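Local coordinates for protein pyruvate kinase (Cryptosporidium parvum, PDB 4DRS) that probably catalyses the last step of glycolysis, transferring the phosphoryl group of phosphoenolpyruvate to ADP to give pyruvate and ATP, with magnesium and potassium as cofactors, at residues 57-63 with 91-95; 64-70 with 371-376; 102-106 with 460-464; 229-233 with 264-268. All coordinates share one frame; numbering follows the deposited sequence.

Contact 1: residues 57-63 with 91-95. With ACT (acetate ion), chain I.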
loop_
_atom_site.group_PDB
_atom_site.type_symbol
_atom_site.label_atom_id
_atom_site.label_comp_id
_atom_site.label_asym_id
_atom_site.label_seq_id
_atom_site.Cartn_x
_atom_site.Cartn_y
_atom_site.Cartn_z
ATOM N N ASN A 57 20.555 -46.377 9.345
ATOM C CA ASN A 57 19.997 -47.323 8.391
ATOM C C ASN A 57 18.983 -48.319 8.972
ATOM O O ASN A 57 18.212 -48.934 8.224
ATOM C CB ASN A 57 21.130 -48.094 7.708
ATOM C CG ASN A 57 20.638 -48.940 6.558
ATOM O OD1 ASN A 57 19.858 -48.479 5.731
ATOM N ND2 ASN A 57 21.077 -50.187 6.505
ATOM N N ASN A 58 18.991 -48.489 10.292
ATOM C CA ASN A 58 18.120 -49.467 10.939
ATOM C C ASN A 58 16.743 -48.905 11.305
ATOM O O ASN A 58 16.572 -47.687 11.414
ATOM C CB ASN A 58 18.808 -50.089 12.164
ATOM C CG ASN A 58 19.039 -49.088 13.281
ATOM O OD1 ASN A 58 19.714 -48.072 13.101
ATOM N ND2 ASN A 58 18.485 -49.379 14.450
ATOM N N VAL A 59 15.778 -49.810 11.487
ATOM C CA VAL A 59 14.380 -49.475 11.776
ATOM C C VAL A 59 14.232 -48.525 12.968
ATOM O O VAL A 59 13.534 -47.513 12.881
ATOM C CB VAL A 59 13.530 -50.750 12.014
ATOM C CG1 VAL A 59 12.110 -50.395 12.434
ATOM C CG2 VAL A 59 13.502 -51.619 10.767
ATOM N N GLU A 60 14.892 -48.861 14.073
ATOM C CA GLU A 60 14.829 -48.061 15.290
ATOM C C GLU A 60 15.237 -46.606 15.045
ATOM O O GLU A 60 14.542 -45.684 15.483
ATOM C CB GLU A 60 15.688 -48.690 16.393
ATOM C CG GLU A 60 15.434 -48.125 17.786
ATOM C CD GLU A 60 13.987 -48.270 18.236
ATOM O OE1 GLU A 60 13.424 -49.385 18.122
ATOM O OE2 GLU A 60 13.410 -47.265 18.710
ATOM N N SER A 61 16.351 -46.410 14.341
ATOM C CA SER A 61 16.833 -45.070 14.003
ATOM C C SER A 61 15.876 -44.322 13.081
ATOM O O SER A 61 15.675 -43.113 13.230
ATOM C CB SER A 61 18.207 -45.132 13.343
ATOM O OG SER A 61 19.183 -45.601 14.247
ATOM N N LEU A 62 15.296 -45.042 12.126
ATOM C CA LEU A 62 14.369 -44.441 11.177
ATOM C C LEU A 62 13.069 -43.983 11.848
ATOM O O LEU A 62 12.552 -42.914 11.536
ATOM C CB LEU A 62 14.116 -45.388 10.000
ATOM C CG LEU A 62 15.300 -45.495 9.027
ATOM C CD1 LEU A 62 15.235 -46.769 8.201
ATOM C CD2 LEU A 62 15.383 -44.270 8.129
ATOM N N ILE A 63 12.568 -44.788 12.782
ATOM C CA ILE A 63 11.428 -44.407 13.611
ATOM C C ILE A 63 11.753 -43.117 14.363
ATOM O O ILE A 63 10.949 -42.173 14.374
ATOM C CB ILE A 63 11.055 -45.527 14.605
ATOM C CG1 ILE A 63 10.417 -46.708 13.869
ATOM C CG2 ILE A 63 10.118 -45.010 15.688
ATOM C CD1 ILE A 63 10.254 -47.943 14.728
ATOM N N ASN A 91 13.688 -51.083 5.475
ATOM C CA ASN A 91 13.748 -50.483 6.791
ATOM C C ASN A 91 12.916 -49.208 6.898
ATOM O O ASN A 91 12.205 -49.025 7.887
ATOM C CB ASN A 91 15.202 -50.236 7.190
ATOM C CG ASN A 91 15.947 -51.526 7.497
ATOM O OD1 ASN A 91 15.373 -52.616 7.451
ATOM N ND2 ASN A 91 17.232 -51.407 7.811
ATOM N N ILE A 92 12.994 -48.347 5.879
ATOM C CA ILE A 92 12.181 -47.124 5.828
ATOM C C ILE A 92 10.694 -47.472 5.901
ATOM O O ILE A 92 9.955 -46.901 6.706
ATOM C CB ILE A 92 12.471 -46.267 4.565
ATOM C CG1 ILE A 92 13.902 -45.715 4.597
ATOM C CG2 ILE A 92 11.473 -45.115 4.454
ATOM C CD1 ILE A 92 14.419 -45.234 3.254
ATOM N N ARG A 93 10.274 -48.429 5.075
ATOM C CA ARG A 93 8.874 -48.845 5.010
ATOM C C ARG A 93 8.381 -49.552 6.273
ATOM O O ARG A 93 7.242 -49.342 6.694
ATOM C CB ARG A 93 8.607 -49.674 3.748
ATOM C CG ARG A 93 8.482 -48.783 2.518
ATOM C CD ARG A 93 8.379 -49.546 1.212
ATOM N NE ARG A 93 8.241 -48.603 0.107
ATOM C CZ ARG A 93 8.420 -48.893 -1.178
ATOM N NH1 ARG A 93 8.760 -50.116 -1.563
ATOM N NH2 ARG A 93 8.259 -47.946 -2.086
ATOM N N GLU A 94 9.242 -50.368 6.877
ATOM C CA GLU A 94 8.928 -51.010 8.150
ATOM C C GLU A 94 8.778 -49.953 9.247
ATOM O O GLU A 94 7.831 -50.000 10.039
ATOM C CB GLU A 94 10.006 -52.037 8.526
ATOM C CG GLU A 94 9.716 -52.800 9.813
ATOM C CD GLU A 94 10.724 -53.904 10.111
ATOM O OE1 GLU A 94 11.437 -54.353 9.180
ATOM O OE2 GLU A 94 10.798 -54.328 11.286
ATOM N N ALA A 95 9.704 -48.995 9.272
ATOM C CA ALA A 95 9.652 -47.894 10.224
ATOM C C ALA A 95 8.395 -47.052 10.035
ATOM O O ALA A 95 7.789 -46.614 11.015
ATOM C CB ALA A 95 10.895 -47.028 10.114
HETATM C C ACT I . 9.259 -53.541 -1.679
HETATM O O ACT I . 9.875 -52.897 -0.798
HETATM O OXT ACT I . 8.914 -53.025 -2.767
HETATM C CH3 ACT I . 8.919 -54.981 -1.425
#
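The side chain of Asn91 reaches across to the backbone of Asn57, its ND2 lying 2.7 Å from Asn57 O. An N-H...O angle of 167° shows the bond to be nearly straight. Asn57 O lies close to the amide plane of Asn91, while the donor is tilted from the carbonyl plane of Asn57. With CG anti to its own carbonyl carbon (chi1 -71°), the Asn91 amide extends beside the backbone N toward the turn ahead of helix 59-68. Asn58 holds the N-cap position there, and its OD1 accepts a bond from Ser61 OG at 2.8 Å.

Beyond this polar grip the contact is apolar. Ala95 CB packs against Leu62 CB at 3.6 Å and Ile63 CG1 at 3.8 Å. One branch of Leu62 does most of the reaching: CD1 lies 3.6 Å from Asn91 CB and also touches the start of Ile92, whose CG1 faces both methyls of the leucine. At the outer margin, Glu94 runs extended with CG anti to its backbone N; this carries the carboxylate out to Val59 CG2, met crosswise with Glu94 CD at 3.7 Å.

The segment axes of these two barrel helices approach to 8.5 Å at a signed angle of -58°, a spacing that the small Ala95 fits. On the far side of helix 82-97, Arg93 NH1 donates to an acetate O at 3.1 Å, the ion, probably from the crystallisation liquor, lying at the guanidinium edge. Asn57 OD1 bonds Thr88 OG1 one turn before Asn91. Two amide-mediated bonds thus tie the entry of one helix to its neighbour, while the apolar remainder rests on shape.

Contact 2: residues 64-70 with 371-376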
loop_
_atom_site.group_PDB
_atom_site.type_symbol
_atom_site.label_atom_id
_atom_site.label_comp_id
_atom_site.label_asym_id
_atom_site.label_seq_id
_atom_site.Cartn_x
_atom_site.Cartn_y
_atom_site.Cartn_z
ATOM N N GLY A 64 12.940 -43.078 14.970
ATOM C CA GLY A 64 13.428 -41.887 15.653
ATOM C C GLY A 64 13.400 -40.661 14.756
ATOM O O GLY A 64 12.916 -39.606 15.162
ATOM N N LEU A 65 13.901 -40.812 13.529
ATOM C CA LEU A 65 13.915 -39.723 12.553
ATOM C C LEU A 65 12.519 -39.205 12.210
ATOM O O LEU A 65 12.328 -37.995 12.048
ATOM C CB LEU A 65 14.659 -40.133 11.279
ATOM C CG LEU A 65 16.169 -40.347 11.393
ATOM C CD1 LEU A 65 16.702 -40.941 10.095
ATOM C CD2 LEU A 65 16.899 -39.057 11.739
ATOM N N ILE A 66 11.553 -40.117 12.108
ATOM C CA ILE A 66 10.154 -39.733 11.934
ATOM C C ILE A 66 9.669 -38.904 13.136
ATOM O O ILE A 66 9.053 -37.850 12.959
ATOM C CB ILE A 66 9.240 -40.963 11.695
ATOM C CG1 ILE A 66 9.689 -41.726 10.435
ATOM C CG2 ILE A 66 7.774 -40.540 11.591
ATOM C CD1 ILE A 66 9.031 -43.075 10.240
ATOM N N ASP A 67 9.976 -39.368 14.349
ATOM C CA ASP A 67 9.558 -38.677 15.574
ATOM C C ASP A 67 10.163 -37.281 15.699
ATOM O O ASP A 67 9.542 -36.379 16.268
ATOM C CB ASP A 67 9.895 -39.509 16.812
ATOM C CG ASP A 67 8.962 -40.701 16.993
ATOM O OD1 ASP A 67 7.917 -40.766 16.309
ATOM O OD2 ASP A 67 9.275 -41.576 17.832
ATOM N N LYS A 68 11.368 -37.111 15.159
ATOM C CA LYS A 68 12.064 -35.832 15.212
ATOM C C LYS A 68 11.585 -34.878 14.117
ATOM O O LYS A 68 11.794 -33.666 14.212
ATOM C CB LYS A 68 13.585 -36.025 15.120
ATOM C CG LYS A 68 14.196 -37.030 16.094
ATOM C CD LYS A 68 14.148 -36.558 17.537
ATOM C CE LYS A 68 14.684 -37.628 18.479
ATOM N NZ LYS A 68 14.449 -37.274 19.909
ATOM N N GLY A 69 10.962 -35.418 13.071
ATOM C CA GLY A 69 10.357 -34.580 12.035
ATOM C C GLY A 69 10.605 -34.916 10.575
ATOM O O GLY A 69 10.254 -34.121 9.700
ATOM N N MET A 70 11.196 -36.077 10.293
ATOM C CA MET A 70 11.481 -36.461 8.898
ATOM C C MET A 70 10.199 -36.630 8.084
ATOM O O MET A 70 9.315 -37.399 8.462
ATOM C CB MET A 70 12.335 -37.738 8.821
ATOM C CG MET A 70 12.628 -38.208 7.397
ATOM S SD MET A 70 13.590 -39.732 7.269
ATOM C CE MET A 70 12.471 -40.924 8.005
ATOM N N PRO A 371 22.738 -37.897 14.585
ATOM C CA PRO A 371 21.688 -37.759 13.571
ATOM C C PRO A 371 20.361 -37.251 14.136
ATOM O O PRO A 371 19.709 -36.412 13.507
ATOM C CB PRO A 371 21.520 -39.190 13.029
ATOM C CG PRO A 371 22.705 -39.956 13.526
ATOM C CD PRO A 371 23.057 -39.314 14.830
ATOM N N PHE A 372 19.973 -37.753 15.308
ATOM C CA PHE A 372 18.691 -37.403 15.927
ATOM C C PHE A 372 18.641 -35.968 16.447
ATOM O O PHE A 372 17.623 -35.288 16.298
ATOM C CB PHE A 372 18.343 -38.383 17.050
ATOM C CG PHE A 372 18.285 -39.813 16.605
ATOM C CD1 PHE A 372 17.161 -40.306 15.946
ATOM C CD2 PHE A 372 19.357 -40.671 16.842
ATOM C CE1 PHE A 372 17.108 -41.626 15.535
ATOM C CE2 PHE A 372 19.309 -41.995 16.431
ATOM C CZ PHE A 372 18.184 -42.470 15.779
ATOM N N ASP A 373 19.742 -35.523 17.054
ATOM C CA ASP A 373 19.864 -34.154 17.559
ATOM C C ASP A 373 19.670 -33.106 16.459
ATOM O O ASP A 373 18.949 -32.126 16.653
ATOM C CB ASP A 373 21.221 -33.953 18.245
ATOM C CG ASP A 373 21.329 -34.699 19.567
ATOM O OD1 ASP A 373 20.367 -34.652 20.368
ATOM O OD2 ASP A 373 22.386 -35.325 19.811
ATOM N N ALA A 374 20.304 -33.333 15.309
ATOM C CA ALA A 374 20.258 -32.404 14.178
ATOM C C ALA A 374 18.841 -32.155 13.655
ATOM O O ALA A 374 18.410 -31.003 13.551
ATOM C CB ALA A 374 21.172 -32.883 13.057
ATOM N N VAL A 375 18.125 -33.234 13.341
ATOM C CA VAL A 375 16.749 -33.151 12.854
ATOM C C VAL A 375 15.881 -32.352 13.818
ATOM O O VAL A 375 15.133 -31.464 13.404
ATOM C CB VAL A 375 16.124 -34.548 12.660
ATOM C CG1 VAL A 375 14.735 -34.441 12.049
ATOM C CG2 VAL A 375 17.007 -35.412 11.784
ATOM N N ASN A 376 15.995 -32.676 15.100
ATOM C CA ASN A 376 15.200 -32.045 16.138
ATOM C C ASN A 376 15.465 -30.541 16.231
ATOM O O ASN A 376 14.533 -29.740 16.311
ATOM C CB ASN A 376 15.447 -32.738 17.478
ATOM C CG ASN A 376 14.432 -32.346 18.524
ATOM O OD1 ASN A 376 14.604 -31.349 19.228
ATOM N ND2 ASN A 376 13.363 -33.125 18.631
#
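Apolar contacts carry most of this interface, and Val375 is divided between two of them. Its CG2 meets Leu65 CD2 at 3.6 Å, the two side chains roughly perpendicular, while CG1, anti to the backbone N (chi1 -175°), lies 3.6 Å from Lys68 CB and extends toward the backbone of Gly69. The Phe372 ring turns its edge to Leu65 N, which lies near the ring plane, 3.9 Å from CE1. Gly64 CA is 3.7 Å from Phe372 CE1. Gly64, having no side chain, lets the ring come this close to the backbone.

Both segments belong to helices on the outside of the TIM barrel, 59-68 following its first strand and 371-386 its last; their pairing therefore closes the ring of helices. The segment axes run 9.0 Å apart and only 20° from parallel.

Farther out, the Lys68 chain bends at chi2 (-69°). It passes across Phe372, with CE 4.0 Å from Phe372 CB, and brings CD to 3.7 Å from Asn376 ND2. No hydrogen bond joins the segments. Within 64-70, Gly69 ends the helix in a Schellman motif, its positive phi accompanied by a bond from Met70 N to Leu65 O.

Contact 3: residues 102-106 with 460-464. With SO4 (sulfate ion), chain D.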
loop_
_atom_site.group_PDB
_atom_site.type_symbol
_atom_site.label_atom_id
_atom_site.label_comp_id
_atom_site.label_asym_id
_atom_site.label_seq_id
_atom_site.Cartn_x
_atom_site.Cartn_y
_atom_site.Cartn_z
ATOM N N SER A 102 1.789 -41.107 10.497
ATOM C CA SER A 102 2.762 -40.378 9.696
ATOM C C SER A 102 2.800 -40.914 8.277
ATOM O O SER A 102 2.488 -42.079 8.034
ATOM C CB SER A 102 4.157 -40.450 10.325
ATOM O OG SER A 102 4.257 -39.570 11.434
ATOM N N THR A 103 3.161 -40.038 7.347
ATOM C CA THR A 103 3.385 -40.414 5.958
ATOM C C THR A 103 4.830 -40.067 5.634
ATOM O O THR A 103 5.274 -38.950 5.897
ATOM C CB THR A 103 2.416 -39.677 5.008
ATOM O OG1 THR A 103 1.067 -39.871 5.452
ATOM C CG2 THR A 103 2.541 -40.207 3.590
ATOM N N VAL A 104 5.567 -41.030 5.088
ATOM C CA VAL A 104 6.967 -40.815 4.716
ATOM C C VAL A 104 7.139 -41.000 3.212
ATOM O O VAL A 104 6.795 -42.051 2.668
ATOM C CB VAL A 104 7.920 -41.764 5.482
ATOM C CG1 VAL A 104 9.372 -41.519 5.090
ATOM C CG2 VAL A 104 7.748 -41.608 6.988
ATOM N N GLY A 105 7.664 -39.976 2.543
ATOM C CA GLY A 105 8.007 -40.087 1.130
ATOM C C GLY A 105 9.418 -40.621 0.980
ATOM O O GLY A 105 10.255 -40.446 1.873
ATOM N N ILE A 106 9.688 -41.280 -0.145
ATOM C CA ILE A 106 11.026 -41.812 -0.414
ATOM C C ILE A 106 11.591 -41.238 -1.711
ATOM O O ILE A 106 10.933 -41.272 -2.754
ATOM C CB ILE A 106 11.062 -43.359 -0.418
ATOM C CG1 ILE A 106 10.409 -43.904 0.857
ATOM C CG2 ILE A 106 12.498 -43.858 -0.510
ATOM C CD1 ILE A 106 10.196 -45.401 0.875
ATOM N N ALA A 460 -0.437 -39.007 -0.951
ATOM C CA ALA A 460 0.027 -38.522 0.346
ATOM C C ALA A 460 1.560 -38.388 0.415
ATOM O O ALA A 460 2.074 -37.378 0.894
ATOM C CB ALA A 460 -0.497 -39.410 1.464
ATOM N N ARG A 461 2.283 -39.392 -0.077
ATOM C CA ARG A 461 3.748 -39.345 -0.068
ATOM C C ARG A 461 4.275 -38.238 -0.972
ATOM O O ARG A 461 5.283 -37.601 -0.661
ATOM C CB ARG A 461 4.354 -40.672 -0.513
ATOM C CG ARG A 461 4.106 -41.846 0.411
ATOM C CD ARG A 461 4.675 -43.111 -0.203
ATOM N NE ARG A 461 3.666 -44.157 -0.185
ATOM C CZ ARG A 461 3.206 -44.804 -1.248
ATOM N NH1 ARG A 461 3.676 -44.566 -2.463
ATOM N NH2 ARG A 461 2.274 -45.720 -1.074
ATOM N N GLY A 462 3.592 -38.026 -2.094
ATOM C CA GLY A 462 3.968 -36.989 -3.038
ATOM C C GLY A 462 3.891 -35.614 -2.411
ATOM O O GLY A 462 4.678 -34.726 -2.744
ATOM N N LEU A 463 2.950 -35.448 -1.484
ATOM C CA LEU A 463 2.709 -34.164 -0.832
ATOM C C LEU A 463 3.695 -33.846 0.295
ATOM O O LEU A 463 3.605 -32.787 0.927
ATOM C CB LEU A 463 1.274 -34.097 -0.306
ATOM C CG LEU A 463 0.151 -33.878 -1.325
ATOM C CD1 LEU A 463 -1.198 -34.123 -0.671
ATOM C CD2 LEU A 463 0.200 -32.485 -1.947
ATOM N N LYS A 464 4.640 -34.748 0.537
ATOM C CA LYS A 464 5.578 -34.578 1.640
ATOM C C LYS A 464 6.670 -33.551 1.355
ATOM O O LYS A 464 7.508 -33.285 2.215
ATOM C CB LYS A 464 6.161 -35.921 2.089
ATOM C CG LYS A 464 5.136 -36.887 2.687
ATOM C CD LYS A 464 4.079 -36.201 3.548
ATOM C CE LYS A 464 4.638 -35.663 4.861
ATOM N NZ LYS A 464 3.783 -34.561 5.400
HETATM S S SO4 D . 1.839 -36.287 8.097
HETATM O O1 SO4 D . 0.698 -36.829 8.867
HETATM O O2 SO4 D . 2.198 -34.942 8.603
HETATM O O3 SO4 D . 2.995 -37.201 8.275
HETATM O O4 SO4 D . 1.455 -36.199 6.667
#
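Van der Waals contact between Thr103 and the end of helix 457-462 starts with the methyl of the threonine. CG2, anti to the backbone N (chi1 -53° for OG1), lies 3.8 Å from Ala460 CB and 3.9 Å from Arg461 CG. Arg461 then runs its aliphatic stem along the next residues, with CG 3.5 Å from Val104 O and CB 4.0 Å from Gly105 CA. Gly105, without a side chain, lets that stem approach its CA directly.

No direct hydrogen bond joins the segments; a sulfate, probably from the crystallisation liquor, bridges them. Thr103 N donates to sulfate O3 at 3.0 Å with an angle of 164°, and Lys464 NZ reaches O4 at 3.1 Å. The lysine folds at chi2 and chi3, which carries CE past Thr103 O at 3.5 Å. Lys470 NZ and Thr471 N also bond the anion, so two amides and two ammonium groups surround it.

The contact joins two domains: segment 102-106 leads into barrel strand 105-109, whereas helix 457-462 and the residues after it belong to the alpha/beta domain. Thr103 OG1 bonds Thr471 OG1 on strand 469-473, Arg461 NH1 forms a salt bridge with Asp231 OD1 beside the barrel strand 232-235, and Val104 packs on Ile66 of helix 59-68.

Contact 4: residues 229-233 with 264-268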
loop_
_atom_site.group_PDB
_atom_site.type_symbol
_atom_site.label_atom_id
_atom_site.label_comp_id
_atom_site.label_asym_id
_atom_site.label_seq_id
_atom_site.Cartn_x
_atom_site.Cartn_y
_atom_site.Cartn_z
ATOM N N ASN A 229 8.408 -48.423 -6.691
ATOM C CA ASN A 229 7.353 -47.429 -6.480
ATOM C C ASN A 229 7.768 -46.270 -5.544
ATOM O O ASN A 229 7.047 -45.921 -4.606
ATOM C CB ASN A 229 6.084 -48.133 -5.969
ATOM C CG ASN A 229 4.838 -47.281 -6.099
ATOM O OD1 ASN A 229 4.794 -46.340 -6.887
ATOM N ND2 ASN A 229 3.810 -47.616 -5.326
ATOM N N LEU A 230 8.935 -45.688 -5.800
ATOM C CA LEU A 230 9.399 -44.533 -5.035
ATOM C C LEU A 230 8.624 -43.259 -5.407
ATOM O O LEU A 230 7.876 -43.243 -6.380
ATOM C CB LEU A 230 10.919 -44.350 -5.177
ATOM C CG LEU A 230 11.803 -45.120 -4.177
ATOM C CD1 LEU A 230 11.653 -46.628 -4.312
ATOM C CD2 LEU A 230 13.266 -44.726 -4.312
ATOM N N ASP A 231 8.805 -42.201 -4.626
ATOM C CA ASP A 231 7.991 -40.995 -4.768
ATOM C C ASP A 231 8.676 -39.824 -5.469
ATOM O O ASP A 231 8.008 -39.004 -6.115
ATOM C CB ASP A 231 7.479 -40.568 -3.400
ATOM C CG ASP A 231 6.890 -41.726 -2.629
ATOM O OD1 ASP A 231 5.812 -42.217 -3.034
ATOM O OD2 ASP A 231 7.513 -42.149 -1.627
ATOM N N PHE A 232 9.996 -39.751 -5.351
ATOM C CA PHE A 232 10.754 -38.654 -5.940
ATOM C C PHE A 232 12.043 -39.147 -6.592
ATOM O O PHE A 232 12.687 -40.085 -6.102
ATOM C CB PHE A 232 11.089 -37.589 -4.881
ATOM C CG PHE A 232 9.917 -37.180 -4.036
ATOM C CD1 PHE A 232 8.984 -36.263 -4.509
ATOM C CD2 PHE A 232 9.739 -37.716 -2.769
ATOM C CE1 PHE A 232 7.893 -35.894 -3.733
ATOM C CE2 PHE A 232 8.654 -37.348 -1.986
ATOM C CZ PHE A 232 7.730 -36.432 -2.467
ATOM N N ILE A 233 12.400 -38.504 -7.700
ATOM C CA ILE A 233 13.702 -38.666 -8.318
ATOM C C ILE A 233 14.396 -37.305 -8.262
ATOM O O ILE A 233 13.985 -36.357 -8.939
ATOM C CB ILE A 233 13.597 -39.135 -9.795
ATOM C CG1 ILE A 233 12.923 -40.506 -9.891
ATOM C CG2 ILE A 233 14.980 -39.191 -10.438
ATOM C CD1 ILE A 233 12.482 -40.890 -11.290
ATOM N N SER A 264 3.359 -41.726 -11.371
ATOM C CA SER A 264 3.214 -40.309 -11.055
ATOM C C SER A 264 4.385 -39.819 -10.185
ATOM O O SER A 264 4.290 -38.787 -9.523
ATOM C CB SER A 264 1.855 -40.034 -10.401
ATOM O OG SER A 264 1.715 -40.774 -9.198
ATOM N N ILE A 265 5.488 -40.567 -10.207
ATOM C CA ILE A 265 6.720 -40.199 -9.509
ATOM C C ILE A 265 7.186 -38.802 -9.936
ATOM O O ILE A 265 7.146 -38.458 -11.114
ATOM C CB ILE A 265 7.840 -41.261 -9.719
ATOM C CG1 ILE A 265 8.996 -41.032 -8.737
ATOM C CG2 ILE A 265 8.322 -41.287 -11.174
ATOM C CD1 ILE A 265 9.978 -42.179 -8.639
ATOM N N LYS A 266 7.630 -38.007 -8.965
ATOM C CA LYS A 266 7.941 -36.600 -9.205
ATOM C C LYS A 266 9.416 -36.329 -9.463
ATOM O O LYS A 266 10.290 -36.847 -8.771
ATOM C CB LYS A 266 7.396 -35.730 -8.067
ATOM C CG LYS A 266 5.900 -35.507 -8.184
ATOM C CD LYS A 266 5.238 -35.310 -6.833
ATOM C CE LYS A 266 3.766 -35.699 -6.914
ATOM N NZ LYS A 266 3.578 -37.151 -7.229
ATOM N N ILE A 267 9.671 -35.524 -10.489
ATOM C CA ILE A 267 11.023 -35.159 -10.885
ATOM C C ILE A 267 11.424 -33.864 -10.198
ATOM O O ILE A 267 10.791 -32.820 -10.387
ATOM C CB ILE A 267 11.145 -34.994 -12.417
ATOM C CG1 ILE A 267 10.792 -36.309 -13.119
ATOM C CG2 ILE A 267 12.546 -34.524 -12.798
ATOM C CD1 ILE A 267 10.610 -36.177 -14.619
ATOM N N ILE A 268 12.475 -33.949 -9.397
ATOM C CA ILE A 268 13.012 -32.794 -8.703
ATOM C C ILE A 268 14.400 -32.523 -9.265
ATOM O O ILE A 268 15.318 -33.318 -9.079
ATOM C CB ILE A 268 13.036 -33.029 -7.175
ATOM C CG1 ILE A 268 11.609 -33.297 -6.682
ATOM C CG2 ILE A 268 13.658 -31.841 -6.446
ATOM C CD1 ILE A 268 11.532 -33.801 -5.263
HETATM O O HOH W 1 5.279 -38.744 -5.991
#
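Strands 232-235 and 266-271 start side by side in parallel register, Phe232 opposite Lys266 and Ile233 opposite Ile267, and three backbone bonds stitch them: Lys266 N to Asp231 O at 3.0 Å, Ile233 N to Lys266 O at 2.9 Å and Ile268 N to Ile233 O at 2.9 Å. All are nearly straight at the hydrogen, but they meet their carbonyls differently. Ile233 N approaches almost head-on (C=O...N 166°), whereas Lys266 N stands 35° above the carbonyl plane of Asp231.

Phe232 and Lys266 share one face of the sheet and run next to each other in the same direction, Lys266 CB and CD beside CD1 and CE1 of the ring. Ile268 also closes on the ring, its CD1 3.6 Å from Phe232 CD1. Lys266 bends at its last torsion, bringing NZ back to Ser264 O at 2.9 Å; a water accepts from NZ and donates to Asp231 O, which therefore serves two donors.

These are the fourth and fifth strands of the eight-stranded TIM barrel, joined by helix 241-252 in a beta-alpha-beta crossover.

On the face of Ile233, Ile265 packs beside the strand start. Its CG1 is anti to the backbone N (chi1 -167°), which carries CD1 crosswise to 3.6 Å from Ile233 CG1 and to 3.3 Å from Leu230 O. Ala225 and Leu226 of helix 215-226 also touch Ile265, while Asp231 OD2 accepts from Ile106 N of the neighbouring strand 105-109.

Contacts 1, 2 and 4 lie in the TIM barrel, and contact 3 joins it to the alpha/beta domain. Contacts 1 and 2, with centres 12 Å apart, use successive parts of helix 59-68, which thereby packs against helix 82-97 and helix 371-386. Contacts 3 and 4, with centres 11 Å apart, meet at neighbouring strands 105-109 and 232-235. Contact 1 is complete in sequence before 3 and 4 begin; contact 2 spans nearly the whole barrel, and its segments alternate with those of contacts 1 and 3. Contact 2 thus brings the first and last barrel helices together, while contact 3 ties the barrel to the alpha/beta domain.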